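Local coordinates for protein probable sugar kinase (Clostridium perfringens, PDB 3KZH) that is probably a carbohydrate kinase of the pfkB (ribokinase-like) family, expected to phosphorylate a sugar, and has beta-D-glucopyranose bound in its pocket, at residues Val247-Ala261 with Ala280-Thr293. Residues are numbered along the deposited sequence; the frame is centred on the assembly and turned at random.
Sequences VDVKNVTGAGDSFVA and AMTMSNITISHEET
Ile288, the last residue of helix 280-288, carries the apolar contact at the loop end of segment 247-261. Its CG2 branch meets Val247 CG1 and Val249 CG1, each at 3.8 Å, while CD1 runs on to Ala255 CB (3.9 Å) and, more loosely, Val252 CG1. At the other end of the helix pair, Phe259 has CG anti to its backbone N (chi1 -172°), which turns a ring face to Ala280, whose CB lies over it, offset toward the rim, 3.9 Å from the ring centroid (CH-pi). Met283, a selenomethionine, bends at chi3 and brings CE to Ala261 CB (4.0 Å).

Polar contacts join the same elements. Lys250 N donates to Ile288 O (2.9 Å) in an almost straight bond, N-H...O 178°, and Asn251 N adds a weak one to the same carbonyl, so two successive amides of the loop hold the helix's C-terminal end. Between the helices, the hydroxyls Ser258 OG and Thr287 OG1 are hydrogen-bonded at 2.8 Å, while Thr287 CG2 lies against Gly254 O (3.4 Å). Asn251 ND2 donates to a water lodged near the carbonyls of His290 and Glu292.

The axes of helix segments 255-261 and 280-288 run roughly antiparallel (154°) and approach to 7.5 Å. Gly254 occupies the N-cap position of helix 255-268, whose Gly256 touches the bound beta-D-glucopyranose and whose Asp257 packs on Asp166 of that pocket. The Gly254-Ala255-Gly256-Asp257 sequence is the GAGD motif of ribokinase-like kinases, where the helix N-terminus forms the anion hole and the aspartate is the usual catalytic base; Asp257 probably corresponds to it.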
loop_
_atom_site.group_PDB
_atom_site.type_symbol
_atom_site.label_atom_id
_atom_site.label_comp_id
_atom_site.label_asym_id
_atom_site.label_seq_id
_atom_site.Cartn_x
_atom_site.Cartn_y
_atom_site.Cartn_z
ATOM N N VAL A 247 -15.419 25.362 19.400
ATOM C CA VAL A 247 -14.761 24.140 18.914
ATOM C C VAL A 247 -15.726 22.946 18.922
ATOM O O VAL A 247 -16.148 22.476 19.987
ATOM C CB VAL A 247 -13.470 23.782 19.735
ATOM C CG1 VAL A 247 -12.760 22.576 19.132
ATOM C CG2 VAL A 247 -12.509 24.950 19.762
ATOM N N ASP A 248 -16.072 22.478 17.723
ATOM C CA ASP A 248 -16.955 21.321 17.546
ATOM C C ASP A 248 -16.080 20.144 17.122
ATOM O O ASP A 248 -15.312 20.246 16.156
ATOM C CB ASP A 248 -18.031 21.588 16.474
ATOM C CG ASP A 248 -18.982 22.726 16.846
ATOM O OD1 ASP A 248 -19.296 22.895 18.049
ATOM O OD2 ASP A 248 -19.422 23.453 15.925
ATOM N N VAL A 249 -16.171 19.043 17.866
ATOM C CA VAL A 249 -15.360 17.870 17.560
ATOM C C VAL A 249 -16.091 16.796 16.757
ATOM O O VAL A 249 -17.289 16.570 16.949
ATOM C CB VAL A 249 -14.673 17.262 18.846
ATOM C CG1 VAL A 249 -14.238 18.366 19.781
ATOM C CG2 VAL A 249 -15.548 16.281 19.581
ATOM N N LYS A 250 -15.367 16.205 15.810
ATOM C CA LYS A 250 -15.876 15.123 14.970
ATOM C C LYS A 250 -15.162 13.843 15.396
ATOM O O LYS A 250 -15.809 12.847 15.718
ATOM C CB LYS A 250 -15.635 15.409 13.483
ATOM C CG LYS A 250 -16.553 16.467 12.893
ATOM C CD LYS A 250 -16.414 16.550 11.381
ATOM C CE LYS A 250 -17.321 17.632 10.794
ATOM N NZ LYS A 250 -17.183 17.790 9.318
ATOM N N ASN A 251 -13.829 13.909 15.429
ATOM C CA ASN A 251 -12.964 12.801 15.828
ATOM C C ASN A 251 -11.780 13.356 16.621
ATOM O O ASN A 251 -11.088 14.264 16.161
ATOM C CB ASN A 251 -12.479 12.019 14.598
ATOM C CG ASN A 251 -11.514 10.891 14.954
ATOM O OD1 ASN A 251 -11.782 10.091 15.847
ATOM N ND2 ASN A 251 -10.368 10.849 14.271
ATOM N N VAL A 252 -11.540 12.758 17.787
ATOM C CA VAL A 252 -10.467 13.159 18.705
ATOM C C VAL A 252 -9.097 12.530 18.403
ATOM O O VAL A 252 -8.067 13.128 18.712
ATOM C CB VAL A 252 -10.874 12.878 20.189
ATOM C CG1 VAL A 252 -9.935 13.581 21.167
ATOM C CG2 VAL A 252 -12.291 13.359 20.445
ATOM N N THR A 253 -9.090 11.348 17.782
ATOM C CA THR A 253 -7.856 10.619 17.432
ATOM C C THR A 253 -6.901 11.470 16.569
ATOM O O THR A 253 -7.271 11.940 15.491
ATOM C CB THR A 253 -8.181 9.265 16.708
ATOM O OG1 THR A 253 -9.171 8.541 17.454
ATOM C CG2 THR A 253 -6.932 8.386 16.580
ATOM N N GLY A 254 -5.710 11.724 17.112
ATOM C CA GLY A 254 -4.710 12.520 16.421
ATOM C C GLY A 254 -4.648 13.986 16.815
ATOM O O GLY A 254 -3.810 14.714 16.289
ATOM N N ALA A 255 -5.523 14.422 17.726
ATOM C CA ALA A 255 -5.566 15.817 18.182
ATOM C C ALA A 255 -4.393 16.191 19.084
ATOM O O ALA A 255 -3.798 17.258 18.922
ATOM C CB ALA A 255 -6.884 16.111 18.882
ATOM N N GLY A 256 -4.070 15.298 20.022
ATOM C CA GLY A 256 -2.956 15.496 20.933
ATOM C C GLY A 256 -1.616 15.383 20.224
ATOM O O GLY A 256 -0.616 15.941 20.691
ATOM N N ASP A 257 -1.610 14.676 19.091
ATOM C CA ASP A 257 -0.422 14.491 18.252
ATOM C C ASP A 257 -0.051 15.840 17.630
ATOM O O ASP A 257 1.117 16.226 17.596
ATOM C CB ASP A 257 -0.689 13.500 17.102
ATOM C CG ASP A 257 -1.084 12.102 17.569
ATOM O OD1 ASP A 257 -0.909 11.747 18.756
ATOM O OD2 ASP A 257 -1.578 11.343 16.707
ATOM N N SER A 258 -1.075 16.525 17.128
ATOM C CA SER A 258 -0.967 17.838 16.519
ATOM C C SER A 258 -0.571 18.887 17.539
ATOM O O SER A 258 0.103 19.859 17.178
ATOM C CB SER A 258 -2.291 18.238 15.896
ATOM O OG SER A 258 -2.581 17.419 14.801
ATOM N N PHE A 259 -0.992 18.697 18.800
ATOM C CA PHE A 259 -0.639 19.627 19.881
ATOM C C PHE A 259 0.849 19.551 20.162
ATOM O O PHE A 259 1.474 20.590 20.341
ATOM C CB PHE A 259 -1.425 19.372 21.190
ATOM C CG PHE A 259 -1.220 20.445 22.245
ATOM C CD1 PHE A 259 -1.982 21.620 22.218
ATOM C CD2 PHE A 259 -0.203 20.328 23.215
ATOM C CE1 PHE A 259 -1.725 22.682 23.133
ATOM C CE2 PHE A 259 0.064 21.374 24.134
ATOM C CZ PHE A 259 -0.697 22.555 24.091
ATOM N N VAL A 260 1.402 18.331 20.193
ATOM C CA VAL A 260 2.834 18.090 20.450
ATOM C C VAL A 260 3.673 18.737 19.344
ATOM O O VAL A 260 4.724 19.343 19.606
ATOM C CB VAL A 260 3.167 16.558 20.575
ATOM C CG1 VAL A 260 4.671 16.319 20.737
ATOM C CG2 VAL A 260 2.462 15.967 21.783
ATOM N N ALA A 261 3.147 18.650 18.123
ATOM C CA ALA A 261 3.777 19.236 16.957
ATOM C C ALA A 261 3.843 20.757 17.033
ATOM O O ALA A 261 4.842 21.364 16.651
ATOM C CB ALA A 261 3.073 18.791 15.719
ATOM N N ALA A 280 -0.392 25.739 19.069
ATOM C CA ALA A 280 -0.532 24.295 19.225
ATOM C C ALA A 280 -1.985 23.856 19.425
ATOM O O ALA A 280 -2.377 22.784 18.974
ATOM C CB ALA A 280 0.325 23.824 20.377
HETATM N N MSE A 281 -2.781 24.701 20.080
HETATM C CA MSE A 281 -4.186 24.409 20.321
HETATM C C MSE A 281 -4.995 24.573 19.047
HETATM O O MSE A 281 -5.925 23.796 18.807
HETATM C CB MSE A 281 -4.739 25.295 21.419
HETATM C CG MSE A 281 -5.669 24.561 22.366
HETATM SE SE MSE A 281 -6.275 25.672 23.820
HETATM C CE MSE A 281 -4.709 26.649 24.126
ATOM N N THR A 282 -4.608 25.557 18.222
ATOM C CA THR A 282 -5.248 25.815 16.917
ATOM C C THR A 282 -5.043 24.590 16.008
ATOM O O THR A 282 -5.964 24.184 15.307
ATOM C CB THR A 282 -4.685 27.107 16.236
ATOM O OG1 THR A 282 -5.021 28.245 17.040
ATOM C CG2 THR A 282 -5.260 27.304 14.840
HETATM N N MSE A 283 -3.849 23.988 16.094
HETATM C CA MSE A 283 -3.470 22.776 15.342
HETATM C C MSE A 283 -4.290 21.586 15.828
HETATM O O MSE A 283 -4.727 20.745 15.026
HETATM C CB MSE A 283 -1.982 22.456 15.520
HETATM C CG MSE A 283 -1.063 23.433 14.858
HETATM SE SE MSE A 283 0.772 22.810 14.712
HETATM C CE MSE A 283 0.365 21.115 13.872
ATOM N N SER A 284 -4.489 21.521 17.146
ATOM C CA SER A 284 -5.274 20.458 17.760
ATOM C C SER A 284 -6.742 20.621 17.375
ATOM O O SER A 284 -7.386 19.638 17.036
ATOM C CB SER A 284 -5.105 20.469 19.283
ATOM O OG SER A 284 -5.774 19.374 19.880
ATOM N N ASN A 285 -7.216 21.872 17.323
ATOM C CA ASN A 285 -8.599 22.202 16.955
ATOM C C ASN A 285 -8.927 21.854 15.506
ATOM O O ASN A 285 -10.034 21.417 15.225
ATOM C CB ASN A 285 -8.919 23.691 17.192
ATOM C CG ASN A 285 -9.006 24.072 18.668
ATOM O OD1 ASN A 285 -9.285 23.241 19.549
ATOM N ND2 ASN A 285 -8.790 25.357 18.941
ATOM N N ILE A 286 -7.966 22.059 14.599
ATOM C CA ILE A 286 -8.127 21.762 13.168
ATOM C C ILE A 286 -8.248 20.254 12.946
ATOM O O ILE A 286 -9.100 19.796 12.183
ATOM C CB ILE A 286 -6.935 22.324 12.321
ATOM C CG1 ILE A 286 -6.921 23.853 12.364
ATOM C CG2 ILE A 286 -7.073 21.929 10.862
ATOM C CD1 ILE A 286 -5.690 24.496 11.754
ATOM N N THR A 287 -7.415 19.498 13.653
ATOM C CA THR A 287 -7.396 18.039 13.561
ATOM C C THR A 287 -8.645 17.418 14.198
ATOM O O THR A 287 -9.154 16.404 13.717
ATOM C CB THR A 287 -6.106 17.486 14.202
ATOM O OG1 THR A 287 -4.979 18.102 13.578
ATOM C CG2 THR A 287 -5.977 16.009 14.006
ATOM N N ILE A 288 -9.157 18.077 15.237
ATOM C CA ILE A 288 -10.348 17.630 15.959
ATOM C C ILE A 288 -11.646 17.853 15.155
ATOM O O ILE A 288 -12.617 17.122 15.336
ATOM C CB ILE A 288 -10.387 18.279 17.395
ATOM C CG1 ILE A 288 -10.611 17.206 18.455
ATOM C CG2 ILE A 288 -11.399 19.420 17.503
ATOM C CD1 ILE A 288 -10.302 17.668 19.872
ATOM N N SER A 289 -11.617 18.831 14.244
ATOM C CA SER A 289 -12.761 19.182 13.398
ATOM C C SER A 289 -12.874 18.356 12.113
ATOM O O SER A 289 -13.778 18.590 11.310
ATOM C CB SER A 289 -12.712 20.669 13.032
ATOM O OG SER A 289 -11.777 20.924 11.989
ATOM N N HIS A 290 -11.925 17.443 11.903
ATOM C CA HIS A 290 -11.899 16.580 10.721
ATOM C C HIS A 290 -12.041 15.127 11.168
ATOM O O HIS A 290 -11.640 14.777 12.278
ATOM C CB HIS A 290 -10.580 16.770 9.953
ATOM C CG HIS A 290 -10.656 16.388 8.506
ATOM N ND1 HIS A 290 -10.497 15.092 8.066
ATOM C CD2 HIS A 290 -10.893 17.133 7.400
ATOM C CE1 HIS A 290 -10.636 15.055 6.753
ATOM N NE2 HIS A 290 -10.875 16.280 6.324
ATOM N N GLU A 291 -12.616 14.295 10.297
ATOM C CA GLU A 291 -12.817 12.868 10.568
ATOM C C GLU A 291 -11.510 12.082 10.554
ATOM O O GLU A 291 -11.371 11.074 11.254
ATOM C CB GLU A 291 -13.794 12.250 9.559
ATOM C CG GLU A 291 -15.279 12.526 9.820
ATOM C CD GLU A 291 -15.852 11.794 11.045
ATOM O OE1 GLU A 291 -15.423 10.653 11.343
ATOM O OE2 GLU A 291 -16.751 12.370 11.704
ATOM N N GLU A 292 -10.563 12.545 9.742
ATOM C CA GLU A 292 -9.257 11.909 9.639
ATOM C C GLU A 292 -8.311 12.402 10.733
ATOM O O GLU A 292 -8.500 13.482 11.299
ATOM C CB GLU A 292 -8.643 12.136 8.249
ATOM C CG GLU A 292 -9.431 11.529 7.076
ATOM C CD GLU A 292 -9.577 10.010 7.147
ATOM O OE1 GLU A 292 -8.551 9.307 7.275
ATOM O OE2 GLU A 292 -10.721 9.519 7.066
ATOM N N THR A 293 -7.292 11.588 11.007
ATOM C CA THR A 293 -6.271 11.857 12.019
ATOM C C THR A 293 -5.394 13.075 11.727
ATOM O O THR A 293 -4.772 13.616 12.635
ATOM C CB THR A 293 -5.377 10.614 12.241
ATOM O OG1 THR A 293 -4.937 10.104 10.974
ATOM C CG2 THR A 293 -6.146 9.526 12.980
HETATM O O HOH W 1 -17.704 14.517 9.247
HETATM O O HOH W 2 -9.635 13.936 13.447
#